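PDB 4B62: TSSL1, which probably anchors the type VI secretion system of Pseudomonas aeruginosa to the cell wall through this C-terminal OmpA-like module, which is thought to bind peptidoglycan. Local coordinates for residues 12-20 / 31-40; 62-70 / 110-121. All blocks are in the same frame, centred on the assembly; numbering follows the deposited sequence.

How the contacts relate
Contact 2 is built on helix 60-72 of the OmpA-like domain, and contact 1, its centre about 16 Å away, touches that helix through Leu16 and Phe19 on Ala69 and Val40 on Ile66. Contact 1 lays segment 12-20 against the hairpin 31-40 at one margin of the mixed sheet, where strand 30-33 is outermost; contact 2 packs helix 60-72 against the end of helix 96-115 and the turn into strand 121-125, at the other margin. Both are partly buried. Contact 1 joins apolar packing to a polar outer side, where a carboxylate accepts from backbone N-H groups; contact 2 is mainly leucine and alanine packing, with a guanidinium donating to a backbone carbonyl at the helix end.

Contact 1 (12-20 / 31-40); sequences ERPRLARFL and VEDAVDRSVV. With EDO (1,2-ethanediol), chain B.
Val35 CG2 lies over the centre of one face of the Arg13 guanidinium, 3.6 Å from Arg13 CZ. The extended Arg13 chain runs past Val35 O, and Val35 CG2 gets to the plane because it stands anti to its own backbone N. The Arg37 guanidinium has the Asp36 carboxylate at its edge, in a salt bridge from NE to OD1, and donates through NH1 to O1 of a 1,2-ethanediol, probably from the crystallisation liquor. Segment 12-20 runs across a beta hairpin, strands 30-33 and 37-43, at the margin of the OmpA-like sheet. Both Asp33 oxygens face its backbone: OD1 accepts from Leu16 N at 2.9 Å, 34° out of the carboxylate plane, and Ala17 N reaches the syn lone pair of Asp33 OD2 at 3.3 Å. These two bonds should restrain the carboxylate; in one of two conformers, Ser38 OG also donates to Asp33 OD1. The Pro14 ring sits on the backbone at Asp36 and Arg37, Pro14 CG 3.4 Å from Arg37 N. Inward, Leu16 CD1 meets Val40 CG2 at 3.7 Å, the side chains at about a right angle, and Leu16 continues onto Val151 of strand 146-152. Leu20 crosses Val31 in the same way. One water donates to both Pro14 O and Ala34 O; another accepts from Arg18 N and donates to Asp33 OD2 at 2.9 Å.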
ATOM      1  N   GLU A  12      11.361  14.013  14.868  1.00 50.15           N
ATOM      2  CA  GLU A  12      11.012  12.916  15.820  1.00 49.94           C
ATOM      3  C   GLU A  12       9.850  12.088  15.284  1.00 39.18           C
ATOM      4  O   GLU A  12      10.058  10.971  14.823  1.00 38.98           O
ATOM      5  CB  GLU A  12      10.677  13.468  17.210  1.00 49.08           C
ATOM      6  N   ARG A  13       8.632  12.635  15.322  1.00 30.54           N
ATOM      7  CA  ARG A  13       7.463  11.884  14.865  1.00 25.49           C
ATOM      8  C   ARG A  13       7.467  11.788  13.344  1.00 24.24           C
ATOM      9  O   ARG A  13       7.708  12.781  12.663  1.00 26.50           O
ATOM     10  CB  ARG A  13       6.154  12.498  15.376  1.00 29.74           C
ATOM     11  CG  ARG A  13       6.039  12.440  16.893  1.00 32.55           C
ATOM     12  CD  ARG A  13       4.679  12.850  17.435  1.00 34.42           C
ATOM     13  NE  ARG A  13       4.672  12.758  18.899  1.00 36.42           N
ATOM     14  CZ  ARG A  13       3.648  13.076  19.690  1.00 38.88           C
ATOM     15  NH1 ARG A  13       2.500  13.518  19.180  1.00 38.21           N
ATOM     16  NH2 ARG A  13       3.771  12.940  21.012  1.00 35.54           N
ATOM     17  N   PRO A  14       7.232  10.579  12.803  1.00 23.98           N
ATOM     18  CA  PRO A  14       7.244  10.451  11.349  1.00 20.31           C
ATOM     19  C   PRO A  14       6.036  11.142  10.746  1.00 19.38           C
ATOM     20  O   PRO A  14       4.903  10.832  11.130  1.00 20.61           O
ATOM     21  CB  PRO A  14       7.173   8.933  11.123  1.00 20.00           C
ATOM     22  CG  PRO A  14       6.510   8.400  12.349  1.00 20.52           C
ATOM     23  CD  PRO A  14       6.927   9.302  13.477  1.00 22.92           C
ATOM     24  N   ARG A  15       6.272  12.066   9.814  1.00 19.63           N
ATOM     25  CA  ARG A  15       5.195  12.867   9.217  1.00 21.26           C
ATOM     26  C   ARG A  15       5.329  12.858   7.694  1.00 20.64           C
ATOM     27  O   ARG A  15       6.317  13.368   7.157  1.00 23.64           O
ATOM     28  CB  ARG A  15       5.254  14.314   9.716  1.00 21.59           C
ATOM     29  CG  ARG A  15       4.968  14.508  11.209  1.00 24.65           C
ATOM     30  CD  ARG A  15       5.029  15.981  11.610  1.00 27.00           C
ATOM     31  NE  ARG A  15       6.387  16.543  11.521  1.00 31.88           N
ATOM     32  CZ  ARG A  15       6.747  17.610  10.800  1.00 30.90           C
ATOM     33  NH1 ARG A  15       5.862  18.287  10.071  1.00 35.20           N
ATOM     34  NH2 ARG A  15       8.016  18.009  10.808  1.00 35.38           N
ATOM     35  N   LEU A  16       4.343  12.280   7.005  1.00 20.21           N
ATOM     36  CA  LEU A  16       4.382  12.167   5.543  1.00 17.93           C
ATOM     37  C   LEU A  16       3.359  13.002   4.774  1.00 17.48           C
ATOM     38  O   LEU A  16       3.583  13.254   3.598  1.00 17.95           O
ATOM     39  CB  LEU A  16       4.217  10.712   5.102  1.00 19.74           C
ATOM     40  CG  LEU A  16       5.296   9.706   5.500  1.00 21.26           C
ATOM     41  CD1 LEU A  16       4.929   8.348   4.912  1.00 21.58           C
ATOM     42  CD2 LEU A  16       6.702  10.135   5.071  1.00 19.53           C
ATOM     43  N   ALA A  17       2.255  13.419   5.391  1.00 18.22           N
ATOM     44  CA  ALA A  17       1.196  14.117   4.656  1.00 19.54           C
ATOM     45  C   ALA A  17       1.759  15.346   3.946  1.00 19.70           C
ATOM     46  O   ALA A  17       1.378  15.656   2.810  1.00 22.03           O
ATOM     47  CB  ALA A  17       0.054  14.504   5.581  1.00 21.55           C
ATOM     48  N   ARG A  18       2.701  16.017   4.608  1.00 19.27           N
ATOM     49  CA  ARG A  18       3.360  17.192   4.058  1.00 21.67           C
ATOM     50  C   ARG A  18       4.093  16.955   2.737  1.00 20.06           C
ATOM     51  O   ARG A  18       4.378  17.912   2.025  1.00 25.93           O
ATOM     52  CB  ARG A  18       4.334  17.771   5.089  1.00 21.74           C
ATOM     53  CG  ARG A  18       5.522  16.874   5.416  1.00 21.54           C
ATOM     54  CD  ARG A  18       6.173  17.270   6.739  1.00 23.51           C
ATOM     55  NE  ARG A  18       7.056  16.206   7.235  1.00 23.14           N
ATOM     56  CZ  ARG A  18       8.357  16.323   7.511  1.00 26.40           C
ATOM     57  NH1 ARG A  18       9.010  17.477   7.350  1.00 28.07           N
ATOM     58  NH2 ARG A  18       9.022  15.255   7.948  1.00 26.47           N
ATOM     59  N   PHE A  19       4.408  15.700   2.413  1.00 18.49           N
ATOM     60  CA  PHE A  19       5.099  15.370   1.159  1.00 17.68           C
ATOM     61  C   PHE A  19       4.177  14.790   0.091  1.00 18.21           C
ATOM     62  O   PHE A  19       4.632  14.482  -1.020  1.00 19.74           O
ATOM     63  CB  PHE A  19       6.202  14.355   1.416  1.00 18.32           C
ATOM     64  CG  PHE A  19       7.223  14.809   2.406  1.00 20.46           C
ATOM     65  CD1 PHE A  19       7.933  15.978   2.195  1.00 22.14           C
ATOM     66  CD2 PHE A  19       7.478  14.069   3.544  1.00 19.82           C
ATOM     67  CE1 PHE A  19       8.879  16.407   3.103  1.00 23.08           C
ATOM     68  CE2 PHE A  19       8.423  14.490   4.457  1.00 21.29           C
ATOM     69  CZ  PHE A  19       9.129  15.660   4.238  1.00 23.53           C
ATOM     70  N   LEU A  20       2.896  14.643   0.427  1.00 16.72           N
ATOM     71  CA  LEU A  20       1.937  13.957  -0.429  1.00 15.96           C
ATOM     72  C   LEU A  20       0.654  14.771  -0.651  1.00 16.00           C
ATOM     73  O   LEU A  20      -0.428  14.216  -0.864  1.00 16.49           O
ATOM     74  CB  LEU A  20       1.627  12.576   0.172  1.00 14.94           C
ATOM     75  CG  LEU A  20       2.813  11.598   0.200  1.00 14.70           C
ATOM     76  CD1 LEU A  20       2.465  10.346   0.993  1.00 16.28           C
ATOM     77  CD2 LEU A  20       3.294  11.227  -1.197  1.00 16.23           C
ATOM     78  N   VAL A  31      -3.437   9.634   4.381  1.00 12.75           N
ATOM     79  CA  VAL A  31      -2.278   9.574   5.261  1.00 13.81           C
ATOM     80  C   VAL A  31      -2.707   9.889   6.684  1.00 15.43           C
ATOM     81  O   VAL A  31      -3.342  10.914   6.939  1.00 16.89           O
ATOM     82  CB  VAL A  31      -1.177  10.558   4.828  1.00 15.70           C
ATOM     83  CG1 VAL A  31       0.035  10.480   5.757  1.00 18.16           C
ATOM     84  CG2 VAL A  31      -0.754  10.291   3.392  1.00 15.31           C
ATOM     85  N   GLU A  32      -2.375   8.977   7.587  1.00 13.79           N
ATOM     86  CA  GLU A  32      -2.534   9.180   9.023  1.00 14.40           C
ATOM     87  C   GLU A  32      -1.153   9.439   9.610  1.00 14.08           C
ATOM     88  O   GLU A  32      -0.324   8.529   9.636  1.00 15.11           O
ATOM     89  CB  GLU A  32      -3.165   7.938   9.669  1.00 16.26           C
ATOM     90  CG  GLU A  32      -3.386   8.087  11.171  1.00 18.16           C
ATOM     91  CD  GLU A  32      -3.865   6.830  11.907  1.00 22.69           C
ATOM     92  OE1 GLU A  32      -4.066   5.754  11.291  1.00 24.96           O
ATOM     93  OE2 GLU A  32      -4.039   6.935  13.147  1.00 25.92           O
ATOM     94  N   ASP A  33      -0.905  10.665  10.074  1.00 14.92           N
ATOM     95  CA  ASP A  33       0.328  11.001  10.782  1.00 17.33           C
ATOM     96  C   ASP A  33       0.033  10.821  12.266  1.00 17.81           C
ATOM     97  O   ASP A  33      -0.551  11.694  12.926  1.00 19.28           O
ATOM     98  CB  ASP A  33       0.791  12.426  10.465  1.00 16.39           C
ATOM     99  CG  ASP A  33       1.374  12.575   9.056  1.00 17.38           C
ATOM    100  OD1 ASP A  33       1.926  11.598   8.512  1.00 17.98           O
ATOM    101  OD2 ASP A  33       1.307  13.693   8.508  1.00 24.25           O
ATOM    102  N   ALA A  34       0.402   9.645  12.760  1.00 16.73           N
ATOM    103  CA  ALA A  34       0.125   9.220  14.132  1.00 17.69           C
ATOM    104  C   ALA A  34       1.329   9.488  15.033  1.00 20.40           C
ATOM    105  O   ALA A  34       2.374   9.972  14.582  1.00 18.27           O
ATOM    106  CB  ALA A  34      -0.230   7.741  14.145  1.00 17.90           C
ATOM    107  N   VAL A  35       1.176   9.168  16.320  1.00 23.55           N
ATOM    108  CA  VAL A  35       2.197   9.479  17.320  1.00 23.41           C
ATOM    109  C   VAL A  35       3.570   8.848  17.033  1.00 18.14           C
ATOM    110  O   VAL A  35       4.607   9.456  17.279  1.00 24.82           O
ATOM    111  CB  VAL A  35       1.694   9.100  18.743  1.00 28.60           C
ATOM    112  CG1 VAL A  35       1.428   7.602  18.872  1.00 31.32           C
ATOM    113  CG2 VAL A  35       2.666   9.566  19.813  1.00 33.73           C
ATOM    114  N   ASP A  36       3.559   7.637  16.484  1.00 15.45           N
ATOM    115  CA  ASP A  36       4.762   6.823  16.337  1.00 15.06           C
ATOM    116  C   ASP A  36       4.937   6.217  14.939  1.00 14.40           C
ATOM    117  O   ASP A  36       5.828   5.394  14.733  1.00 16.65           O
ATOM    118  CB  ASP A  36       4.694   5.680  17.368  1.00 14.95           C
ATOM    119  CG  ASP A  36       3.409   4.833  17.257  1.00 13.84           C
ATOM    120  OD1 ASP A  36       2.630   4.951  16.284  1.00 16.47           O
ATOM    121  OD2 ASP A  36       3.168   4.027  18.171  1.00 15.19           O
ATOM    122  N   ARG A  37       4.079   6.625  14.000  1.00 14.26           N
ATOM    123  CA  ARG A  37       3.965   6.018  12.677  1.00 14.89           C
ATOM    124  C   ARG A  37       3.280   7.012  11.767  1.00 12.97           C
ATOM    125  O   ARG A  37       2.454   7.793  12.236  1.00 14.20           O
ATOM    126  CB  ARG A  37       2.998   4.807  12.689  1.00 15.62           C
ATOM    127  CG  ARG A  37       3.482   3.524  13.336  1.00 18.20           C
ATOM    128  CD  ARG A  37       2.335   2.531  13.487  1.00 18.46           C
ATOM    129  NE  ARG A  37       1.424   2.939  14.554  1.00 20.26           N
ATOM    130  CZ  ARG A  37       0.126   2.628  14.638  1.00 19.83           C
ATOM    131  NH1 ARG A  37      -0.491   1.882  13.724  1.00 20.40           N
ATOM    132  NH2 ARG A  37      -0.571   3.067  15.669  1.00 23.35           N
ATOM    133  N   SER A  38       3.607   6.971  10.476  1.00 11.72           N
ATOM    134  CA  SER A  38       2.740   7.553   9.459  0.65 12.65           C
ATOM    135  C   SER A  38       2.262   6.396   8.589  1.00 11.12           C
ATOM    136  O   SER A  38       3.067   5.574   8.164  1.00 13.56           O
ATOM    137  CB  SER A  38       3.478   8.607   8.643  0.65 13.81           C
ATOM    138  OG  SER A  38       2.622   9.230   7.706  0.65 14.55           O
ATOM    139  N   VAL A  39       0.952   6.330   8.360  1.00 11.43           N
ATOM    140  CA  VAL A  39       0.348   5.238   7.602  1.00 11.12           C
ATOM    141  C   VAL A  39      -0.260   5.795   6.323  1.00 10.57           C
ATOM    142  O   VAL A  39      -1.173   6.630   6.368  1.00 10.73           O
ATOM    143  CB  VAL A  39      -0.729   4.484   8.413  1.00 11.27           C
ATOM    144  CG1 VAL A  39      -1.228   3.280   7.618  1.00 11.41           C
ATOM    145  CG2 VAL A  39      -0.167   4.045   9.768  1.00 12.21           C
ATOM    146  N   VAL A  40       0.239   5.322   5.182  1.00  9.90           N
ATOM    147  CA  VAL A  40      -0.283   5.723   3.881  1.00  9.47           C
ATOM    148  C   VAL A  40      -1.155   4.587   3.362  1.00  8.53           C
ATOM    149  O   VAL A  40      -0.673   3.478   3.146  1.00 10.18           O
ATOM    150  CB  VAL A  40       0.839   6.008   2.875  1.00 10.18           C
ATOM    151  CG1 VAL A  40       0.248   6.517   1.563  1.00 11.23           C
ATOM    152  CG2 VAL A  40       1.855   6.989   3.445  1.00 12.26           C
TER
HETATM  153  C1  EDO B1447      -0.611  -0.088  10.675  1.00 16.91           C
HETATM  154  O1  EDO B1447       0.433   0.757  11.194  1.00 13.45           O
HETATM  155  C2  EDO B1447      -1.855  -0.122  11.562  1.00 16.63           C
HETATM  156  O2  EDO B1447      -2.422   1.191  11.691  1.00 16.26           O
HETATM  157  O   HOH W   1       3.170  11.833  12.930  1.00 27.43           O
HETATM  158  O   HOH W   2       3.009  15.783   7.525  1.00 26.09           O

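Contact 2 (62-70 / 110-121); sequences LLLRIADAL and LLGATTGDAGRF
The two helices on one side of the OmpA-like alpha/beta sheet pack here, 62-70 against 110-115, their axes 9.7 Å apart and crossing at -55°; the turn that leads into strand 121-125 completes the contact. Leu111 is a knob in a hole formed by Leu63, Ile66, Ala67 and Leu70. With CG anti to the carbonyl carbon (chi1 -68°), it extends both methyls across the gap: Leu111 CD2 comes within 3.6 Å of Leu63 O and also touches Ala67 CB, whereas Leu111 CD1 meets Leu70 CD1. Ala67, whose CA lies nearest the other segment, at Leu111, receives the methyl of Thr114, Thr114 CG2 to Ala67 CB 3.7 Å. Leu64 CD1 reaches Thr114 CG2 at the surface. Toward the N-terminal end of 62-70, Leu63 and Leu110 cross at about a right angle through their CD1 methyls.

Leu70 CD1 also meets the edge of the Phe121 ring, 3.7 Å from Phe121 CE2, while Leu111 CB lies over one face of that ring, toward the rim. Beyond it the fully extended Arg120 chain grips Leu70 O end-on, the oxygen in the guanidinium plane. Arg120 NH2 makes the shorter, straighter bond to Leu70 O, 2.8 Å; Arg120 NH1 adds a bent second one at 3.1 Å, 60° out of the carbonyl plane on the same face. Asp117 OD2 takes Arg120 NH1 at 2.9 Å in a salt bridge, and Gly75 O accepts from Arg120 NE. Thr115 OG1 donates to Leu111 O and receives Asp117 N in an ST turn, which ties Asp117 to the helix end. Asp117 thus acts as a second shell, steadying the guanidinium that binds Leu70 O, and its carboxylate would partly offset the positive charge delivered near the C-terminal end of helix 60-72.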
ATOM      1  N   LEU A  62       3.141   7.226  -8.601  1.00 11.26           N
ATOM      2  CA  LEU A  62       2.563   7.351  -7.262  1.00 11.32           C
ATOM      3  C   LEU A  62       3.488   6.721  -6.220  1.00 11.33           C
ATOM      4  O   LEU A  62       3.790   7.331  -5.182  1.00 12.59           O
ATOM      5  CB  LEU A  62       1.167   6.732  -7.207  1.00 11.61           C
ATOM      6  CG  LEU A  62       0.505   6.634  -5.825  1.00 12.15           C
ATOM      7  CD1 LEU A  62       0.407   8.008  -5.163  1.00 13.76           C
ATOM      8  CD2 LEU A  62      -0.874   5.991  -5.929  1.00 12.91           C
ATOM      9  N   LEU A  63       3.955   5.504  -6.491  1.00 10.37           N
ATOM     10  CA  LEU A  63       4.900   4.863  -5.570  1.00 11.99           C
ATOM     11  C   LEU A  63       6.226   5.599  -5.536  1.00 10.98           C
ATOM     12  O   LEU A  63       6.892   5.631  -4.510  1.00 12.64           O
ATOM     13  CB  LEU A  63       5.111   3.397  -5.902  1.00 13.84           C
ATOM     14  CG  LEU A  63       4.000   2.454  -5.491  1.00 15.84           C
ATOM     15  CD1 LEU A  63       4.460   1.031  -5.714  1.00 17.23           C
ATOM     16  CD2 LEU A  63       3.601   2.633  -4.025  1.00 17.13           C
ATOM     17  N   LEU A  64       6.637   6.181  -6.658  1.00 11.62           N
ATOM     18  CA  LEU A  64       7.854   6.994  -6.655  1.00 11.20           C
ATOM     19  C   LEU A  64       7.742   8.183  -5.689  1.00 12.22           C
ATOM     20  O   LEU A  64       8.686   8.485  -4.971  1.00 13.53           O
ATOM     21  CB  LEU A  64       8.196   7.465  -8.070  1.00 11.98           C
ATOM     22  CG  LEU A  64       9.506   8.235  -8.211  1.00 13.77           C
ATOM     23  CD1 LEU A  64      10.686   7.421  -7.715  1.00 15.84           C
ATOM     24  CD2 LEU A  64       9.664   8.606  -9.671  1.00 15.11           C
ATOM     25  N   ARG A  65       6.585   8.838  -5.649  1.00 10.99           N
ATOM     26  CA  ARG A  65       6.382   9.952  -4.710  1.00 12.53           C
ATOM     27  C   ARG A  65       6.455   9.476  -3.262  1.00 13.09           C
ATOM     28  O   ARG A  65       6.958  10.201  -2.381  1.00 14.22           O
ATOM     29  CB  ARG A  65       5.059  10.656  -4.980  1.00 13.64           C
ATOM     30  CG  ARG A  65       5.060  11.353  -6.328  1.00 13.89           C
ATOM     31  CD  ARG A  65       3.870  12.241  -6.527  1.00 14.37           C
ATOM     32  NE  ARG A  65       2.632  11.517  -6.741  1.00 14.91           N
ATOM     33  CZ  ARG A  65       2.216  11.047  -7.914  1.00 15.37           C
ATOM     34  NH1 ARG A  65       2.994  11.125  -8.992  1.00 15.76           N
ATOM     35  NH2 ARG A  65       1.025  10.469  -8.001  1.00 15.68           N
ATOM     36  N   ILE A  66       5.958   8.267  -3.013  1.00 12.65           N
ATOM     37  CA  ILE A  66       6.102   7.706  -1.681  0.59 12.58           C
ATOM     38  C   ILE A  66       7.566   7.418  -1.373  1.00 12.87           C
ATOM     39  O   ILE A  66       8.041   7.754  -0.290  1.00 14.72           O
ATOM     40  CB  ILE A  66       5.177   6.502  -1.482  0.59 13.32           C
ATOM     41  CG1 ILE A  66       3.745   7.024  -1.473  0.59 15.17           C
ATOM     42  CG2 ILE A  66       5.500   5.777  -0.183  0.59 14.80           C
ATOM     43  CD1 ILE A  66       2.703   5.992  -1.763  0.59 16.13           C
ATOM     44  N   ALA A  67       8.298   6.843  -2.318  1.00 12.17           N
ATOM     45  CA  ALA A  67       9.736   6.638  -2.136  1.00 12.99           C
ATOM     46  C   ALA A  67      10.483   7.938  -1.846  1.00 14.79           C
ATOM     47  O   ALA A  67      11.389   7.961  -1.001  1.00 16.67           O
ATOM     48  CB  ALA A  67      10.345   5.948  -3.349  1.00 13.99           C
ATOM     49  N   ASP A  68      10.116   9.005  -2.550  1.00 13.85           N
ATOM     50  CA  ASP A  68      10.737  10.301  -2.338  1.00 15.34           C
ATOM     51  C   ASP A  68      10.505  10.769  -0.898  1.00 15.65           C
ATOM     52  O   ASP A  68      11.417  11.283  -0.252  1.00 18.10           O
ATOM     53  CB  ASP A  68      10.174  11.364  -3.293  1.00 17.62           C
ATOM     54  CG  ASP A  68      10.653  11.221  -4.719  1.00 22.06           C
ATOM     55  OD1 ASP A  68      11.693  10.594  -4.958  1.00 24.68           O
ATOM     56  OD2 ASP A  68       9.971  11.795  -5.603  1.00 27.31           O
ATOM     57  N   ALA A  69       9.275  10.607  -0.412  1.00 16.31           N
ATOM     58  CA  ALA A  69       8.939  10.968   0.963  1.00 17.86           C
ATOM     59  C   ALA A  69       9.739  10.123   1.954  1.00 17.32           C
ATOM     60  O   ALA A  69      10.215  10.645   2.970  1.00 17.63           O
ATOM     61  CB  ALA A  69       7.445  10.822   1.200  1.00 18.33           C
ATOM     62  N   LEU A  70       9.903   8.835   1.639  1.00 17.18           N
ATOM     63  CA  LEU A  70      10.590   7.906   2.536  1.00 17.02           C
ATOM     64  C   LEU A  70      12.098   8.144   2.598  1.00 19.47           C
ATOM     65  O   LEU A  70      12.741   7.731   3.556  1.00 21.85           O
ATOM     66  CB  LEU A  70      10.272   6.452   2.162  1.00 17.10           C
ATOM     67  CG  LEU A  70       8.818   6.011   2.408  1.00 20.61           C
ATOM     68  CD1 LEU A  70       8.607   4.609   1.879  1.00 20.53           C
ATOM     69  CD2 LEU A  70       8.413   6.085   3.877  1.00 22.31           C
ATOM     70  N   LEU A 110       9.494  -2.800  -4.706  1.00 11.43           N
ATOM     71  CA  LEU A 110       9.712  -1.619  -5.537  1.00 11.59           C
ATOM     72  C   LEU A 110      10.286  -0.464  -4.721  1.00 11.00           C
ATOM     73  O   LEU A 110      11.214   0.238  -5.157  1.00 12.60           O
ATOM     74  CB  LEU A 110       8.410  -1.198  -6.221  1.00 12.20           C
ATOM     75  CG  LEU A 110       7.934  -2.125  -7.340  1.00 13.50           C
ATOM     76  CD1 LEU A 110       6.487  -1.818  -7.702  1.00 12.91           C
ATOM     77  CD2 LEU A 110       8.837  -2.000  -8.556  1.00 15.67           C
ATOM     78  N   LEU A 111       9.738  -0.270  -3.522  1.00 11.17           N
ATOM     79  CA  LEU A 111      10.214   0.804  -2.653  1.00 11.77           C
ATOM     80  C   LEU A 111      11.644   0.532  -2.182  1.00 12.39           C
ATOM     81  O   LEU A 111      12.470   1.448  -2.147  1.00 13.98           O
ATOM     82  CB  LEU A 111       9.282   1.001  -1.460  1.00 12.06           C
ATOM     83  CG  LEU A 111       7.891   1.562  -1.791  1.00 12.68           C
ATOM     84  CD1 LEU A 111       7.058   1.605  -0.523  1.00 12.42           C
ATOM     85  CD2 LEU A 111       7.951   2.934  -2.438  1.00 12.94           C
ATOM     86  N   GLY A 112      11.927  -0.714  -1.822  1.00 11.93           N
ATOM     87  CA  GLY A 112      13.292  -1.110  -1.441  1.00 14.05           C
ATOM     88  C   GLY A 112      14.299  -0.876  -2.557  1.00 13.77           C
ATOM     89  O   GLY A 112      15.404  -0.393  -2.314  1.00 15.53           O
ATOM     90  N   ALA A 113      13.920  -1.212  -3.787  1.00 13.80           N
ATOM     91  CA  ALA A 113      14.840  -1.056  -4.919  1.00 14.70           C
ATOM     92  C   ALA A 113      15.115   0.420  -5.227  1.00 14.69           C
ATOM     93  O   ALA A 113      16.242   0.796  -5.557  1.00 18.39           O
ATOM     94  CB  ALA A 113      14.310  -1.771  -6.145  1.00 14.73           C
ATOM     95  N   THR A 114      14.092   1.257  -5.106  1.00 12.92           N
ATOM     96  CA  THR A 114      14.217   2.681  -5.403  1.00 15.60           C
ATOM     97  C   THR A 114      14.974   3.435  -4.315  1.00 16.79           C
ATOM     98  O   THR A 114      15.826   4.260  -4.613  1.00 18.87           O
ATOM     99  CB  THR A 114      12.832   3.285  -5.677  1.00 16.63           C
ATOM    100  OG1 THR A 114      12.362   2.729  -6.902  1.00 19.14           O
ATOM    101  CG2 THR A 114      12.864   4.811  -5.785  1.00 20.27           C
ATOM    102  N   THR A 115      14.678   3.147  -3.048  1.00 16.03           N
ATOM    103  CA  THR A 115      15.433   3.776  -1.959  1.00 17.09           C
ATOM    104  C   THR A 115      16.850   3.216  -1.827  1.00 16.09           C
ATOM    105  O   THR A 115      17.745   3.893  -1.311  1.00 20.76           O
ATOM    106  CB  THR A 115      14.729   3.601  -0.607  1.00 17.29           C
ATOM    107  OG1 THR A 115      14.635   2.207  -0.299  1.00 16.00           O
ATOM    108  CG2 THR A 115      13.352   4.248  -0.620  1.00 17.09           C
ATOM    109  N   GLY A 116      17.051   1.982  -2.276  1.00 16.46           N
ATOM    110  CA  GLY A 116      18.306   1.269  -2.056  1.00 17.80           C
ATOM    111  C   GLY A 116      18.552   0.821  -0.625  1.00 17.97           C
ATOM    112  O   GLY A 116      19.667   0.468  -0.286  1.00 22.26           O
ATOM    113  N   ASP A 117      17.506   0.799   0.193  1.00 14.82           N
ATOM    114  CA  ASP A 117      17.605   0.394   1.586  1.00 13.93           C
ATOM    115  C   ASP A 117      17.128  -1.044   1.738  1.00 14.37           C
ATOM    116  O   ASP A 117      15.923  -1.313   1.857  1.00 16.25           O
ATOM    117  CB  ASP A 117      16.766   1.310   2.470  1.00 14.18           C
ATOM    118  CG  ASP A 117      17.263   2.740   2.475  1.00 14.64           C
ATOM    119  OD1 ASP A 117      18.497   2.946   2.444  1.00 17.51           O
ATOM    120  OD2 ASP A 117      16.419   3.655   2.505  1.00 17.25           O
ATOM    121  N   ALA A 118      18.082  -1.964   1.709  1.00 14.05           N
ATOM    122  CA  ALA A 118      17.792  -3.397   1.773  1.00 13.55           C
ATOM    123  C   ALA A 118      17.522  -3.822   3.209  1.00 14.17           C
ATOM    124  O   ALA A 118      18.364  -3.653   4.080  1.00 15.22           O
ATOM    125  CB  ALA A 118      18.960  -4.187   1.200  1.00 14.88           C
ATOM    126  N   GLY A 119      16.339  -4.376   3.446  1.00 12.93           N
ATOM    127  CA  GLY A 119      15.928  -4.830   4.778  1.00 12.71           C
ATOM    128  C   GLY A 119      15.020  -3.843   5.491  1.00 11.46           C
ATOM    129  O   GLY A 119      14.424  -4.164   6.524  1.00 12.92           O
ATOM    130  N   ARG A 120      14.890  -2.649   4.922  1.00 11.51           N
ATOM    131  CA  ARG A 120      14.039  -1.596   5.461  1.00 10.35           C
ATOM    132  C   ARG A 120      12.556  -1.865   5.289  1.00 10.57           C
ATOM    133  O   ARG A 120      11.761  -1.343   6.053  1.00 12.02           O
ATOM    134  CB  ARG A 120      14.396  -0.275   4.793  1.00 11.21           C
ATOM    135  CG  ARG A 120      13.574   0.916   5.225  1.00 11.65           C
ATOM    136  CD  ARG A 120      14.104   2.208   4.641  1.00 12.64           C
ATOM    137  NE  ARG A 120      13.311   3.316   5.132  1.00 13.21           N
ATOM    138  CZ  ARG A 120      13.233   4.526   4.588  1.00 15.54           C
ATOM    139  NH1 ARG A 120      13.942   4.837   3.503  1.00 15.58           N
ATOM    140  NH2 ARG A 120      12.436   5.425   5.142  1.00 17.92           N
ATOM    141  N   PHE A 121      12.192  -2.640   4.267  1.00 12.32           N
ATOM    142  CA  PHE A 121      10.786  -2.881   3.917  1.00 12.18           C
ATOM    143  C   PHE A 121      10.441  -4.335   4.099  1.00 13.53           C
ATOM    144  O   PHE A 121      11.156  -5.210   3.600  1.00 16.28           O
ATOM    145  CB  PHE A 121      10.531  -2.511   2.443  1.00 12.72           C
ATOM    146  CG  PHE A 121      10.772  -1.075   2.150  1.00 12.89           C
ATOM    147  CD1 PHE A 121      12.059  -0.625   1.896  1.00 13.85           C
ATOM    148  CD2 PHE A 121       9.742  -0.159   2.177  1.00 13.10           C
ATOM    149  CE1 PHE A 121      12.305   0.715   1.689  1.00 14.54           C
ATOM    150  CE2 PHE A 121       9.983   1.184   1.960  1.00 14.20           C
ATOM    151  CZ  PHE A 121      11.266   1.619   1.707  1.00 14.28           C
TER